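Local coordinates for ferrichrome-binding protein (Bacillus subtilis subsp. subtilis, PDB 3G9Q) that binds iron(III)-hydroxamate complexes such as ferrichrome and hands them to the membrane permease of the FhuCBGD ABC transporter, at residues L125-W128 against D129-A133. Residues are numbered along the deposited sequence; the frame is centred on the assembly and turned at random.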
ATOM      1  N   LEU A 125     -14.473   3.613   7.148  1.00 50.25           N
ATOM      2  CA  LEU A 125     -13.873   2.790   8.192  1.00 48.31           C
ATOM      3  C   LEU A 125     -14.826   1.667   8.569  1.00 52.83           C
ATOM      4  O   LEU A 125     -14.406   0.531   8.822  1.00 57.02           O
ATOM      5  CB  LEU A 125     -13.566   3.625   9.429  1.00 53.57           C
ATOM      6  CG  LEU A 125     -12.408   4.605   9.230  1.00 71.31           C
ATOM      7  CD1 LEU A 125     -12.241   5.486  10.485  1.00 69.93           C
ATOM      8  CD2 LEU A 125     -11.128   3.818   8.933  1.00 59.52           C
ATOM      9  N   ALA A 126     -16.111   2.002   8.596  1.00 41.83           N
ATOM     10  CA  ALA A 126     -17.165   1.056   8.911  1.00 44.76           C
ATOM     11  C   ALA A 126     -17.213  -0.014   7.823  1.00 45.09           C
ATOM     12  O   ALA A 126     -17.362  -1.203   8.114  1.00 45.48           O
ATOM     13  CB  ALA A 126     -18.515   1.787   8.999  1.00 29.96           C
ATOM     14  N   LYS A 127     -17.094   0.423   6.571  1.00 35.64           N
ATOM     15  CA  LYS A 127     -17.099  -0.474   5.420  1.00 40.38           C
ATOM     16  C   LYS A 127     -15.842  -1.339   5.456  1.00 43.46           C
ATOM     17  O   LYS A 127     -15.895  -2.538   5.183  1.00 47.35           O
ATOM     18  CB  LYS A 127     -17.102   0.346   4.127  1.00 50.31           C
ATOM     19  CG  LYS A 127     -17.098  -0.461   2.837  1.00 43.00           C
ATOM     20  CD  LYS A 127     -16.786   0.443   1.645  1.00 51.34           C
ATOM     21  CE  LYS A 127     -17.744   1.626   1.589  1.00 70.03           C
ATOM     22  NZ  LYS A 127     -17.304   2.707   0.667  1.00 71.08           N
ATOM     23  N   TRP A 128     -14.715  -0.715   5.788  1.00 39.26           N
ATOM     24  CA  TRP A 128     -13.438  -1.405   5.861  1.00 36.77           C
ATOM     25  C   TRP A 128     -13.453  -2.515   6.886  1.00 39.11           C
ATOM     26  O   TRP A 128     -13.089  -3.646   6.578  1.00 42.30           O
ATOM     27  CB  TRP A 128     -12.319  -0.417   6.200  1.00 44.59           C
ATOM     28  CG  TRP A 128     -10.953  -1.039   6.385  1.00 37.66           C
ATOM     29  CD1 TRP A 128     -10.214  -1.050   7.525  1.00 29.08           C
ATOM     30  CD2 TRP A 128     -10.174  -1.733   5.393  1.00 37.87           C
ATOM     31  NE1 TRP A 128      -9.023  -1.710   7.311  1.00 39.82           N
ATOM     32  CE2 TRP A 128      -8.976  -2.137   6.010  1.00 37.42           C
ATOM     33  CE3 TRP A 128     -10.380  -2.053   4.042  1.00 48.96           C
ATOM     34  CZ2 TRP A 128      -7.980  -2.845   5.323  1.00 40.70           C
ATOM     35  CZ3 TRP A 128      -9.393  -2.757   3.361  1.00 28.61           C
ATOM     36  CH2 TRP A 128      -8.212  -3.144   4.002  1.00 42.45           C
ATOM     37  N   ASP A 129     -13.867  -2.205   8.109  1.00 34.43           N
ATOM     38  CA  ASP A 129     -13.897  -3.222   9.161  1.00 40.06           C
ATOM     39  C   ASP A 129     -14.865  -4.356   8.888  1.00 38.51           C
ATOM     40  O   ASP A 129     -14.677  -5.465   9.387  1.00 32.72           O
ATOM     41  CB  ASP A 129     -14.205  -2.573  10.508  1.00 50.39           C
ATOM     42  CG  ASP A 129     -13.028  -1.781  11.041  1.00 58.27           C
ATOM     43  OD1 ASP A 129     -13.155  -1.191  12.137  1.00 65.13           O
ATOM     44  OD2 ASP A 129     -11.975  -1.753  10.360  1.00 62.02           O
ATOM     45  N   LYS A 130     -15.898  -4.064   8.101  1.00 40.52           N
ATOM     46  CA  LYS A 130     -16.882  -5.074   7.724  1.00 54.03           C
ATOM     47  C   LYS A 130     -16.252  -6.014   6.683  1.00 55.87           C
ATOM     48  O   LYS A 130     -16.576  -7.207   6.618  1.00 46.10           O
ATOM     49  CB  LYS A 130     -18.139  -4.414   7.144  1.00 51.01           C
ATOM     50  CG  LYS A 130     -19.262  -5.398   6.802  1.00 60.29           C
ATOM     51  CD  LYS A 130     -20.553  -4.685   6.385  1.00 60.55           C
ATOM     52  CE  LYS A 130     -21.646  -5.698   6.068  1.00 61.49           C
ATOM     53  NZ  LYS A 130     -21.124  -6.714   5.091  1.00 71.26           N
ATOM     54  N   LYS A 131     -15.349  -5.462   5.875  1.00 49.01           N
ATOM     55  CA  LYS A 131     -14.662  -6.250   4.874  1.00 43.92           C
ATOM     56  C   LYS A 131     -13.547  -7.048   5.528  1.00 47.33           C
ATOM     57  O   LYS A 131     -13.323  -8.217   5.195  1.00 54.04           O
ATOM     58  CB  LYS A 131     -14.067  -5.373   3.776  1.00 47.42           C
ATOM     59  CG  LYS A 131     -15.090  -4.681   2.899  1.00 59.70           C
ATOM     60  CD  LYS A 131     -14.592  -4.596   1.463  1.00 62.59           C
ATOM     61  CE  LYS A 131     -15.529  -3.777   0.608  1.00 70.12           C
ATOM     62  NZ  LYS A 131     -15.523  -2.355   1.033  1.00 69.59           N
ATOM     63  N   VAL A 132     -12.832  -6.428   6.458  1.00 35.31           N
ATOM     64  CA  VAL A 132     -11.759  -7.146   7.119  1.00 38.10           C
ATOM     65  C   VAL A 132     -12.324  -8.375   7.829  1.00 46.05           C
ATOM     66  O   VAL A 132     -11.926  -9.508   7.545  1.00 48.89           O
ATOM     67  CB  VAL A 132     -11.011  -6.252   8.132  1.00 39.17           C
ATOM     68  CG1 VAL A 132     -10.085  -7.113   8.986  1.00 28.80           C
ATOM     69  CG2 VAL A 132     -10.191  -5.198   7.381  1.00  9.47           C
ATOM     70  N   ALA A 133     -13.276  -8.141   8.726  1.00 48.33           N
ATOM     71  CA  ALA A 133     -13.916  -9.196   9.498  1.00 44.91           C
ATOM     72  C   ALA A 133     -14.394 -10.362   8.651  1.00 41.27           C
ATOM     73  O   ALA A 133     -14.182 -11.524   8.994  1.00 37.96           O
ATOM     74  CB  ALA A 133     -15.094  -8.613  10.262  1.00 51.31           C
TER
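Val132 N donates to Trp128 O at 2.8 Å, and Asp129 N reaches Leu125 O at 2.9 Å with an N-H...O angle of 170°. Between these two, Lys130 N to Ala126 O and Lys131 N to Lys127 O complete four successive i to i+4 bonds of an unbroken alpha helix. Trp128 O also receives a weak second bond from Lys131 N.

One turn along, Val132 meets the indole of Trp128. Its CG2 lies over one ring face, 3.8 Å from the centroid of the five-membered ring, a CH-pi contact with the methyl offset toward the rim and nearest CE2. Beta-branching suits this place: with CG1 anti to the backbone N (chi1 169°), CG2 sits beside that N, directed back at the preceding turn and so over the indole. Asp129 OD2 comes obliquely to Trp128 CD1 of the same five-membered ring, at 3.4 Å, with carboxylate and ring planes 46° apart.

Lys127 and Lys131 run side by side in the same direction, as long flexible chains can on a helix surface. Their amino groups remain 5.4 Å apart (NZ to NZ), and Lys131 NZ forms a salt bridge with Glu259, which would offset part of the local positive charge.

All this lies on helix 118-143, the long helix that bridges the two lobes in this family of binding proteins. Trp128, buried here, suits its place by turning a broad apolar ring to Leu258 and Leu262 of helix 255-270; it also stacks on Trp124. Leu125 leans on helix 106-115, and Val132 touches Asp175, at the end of helix 169-175.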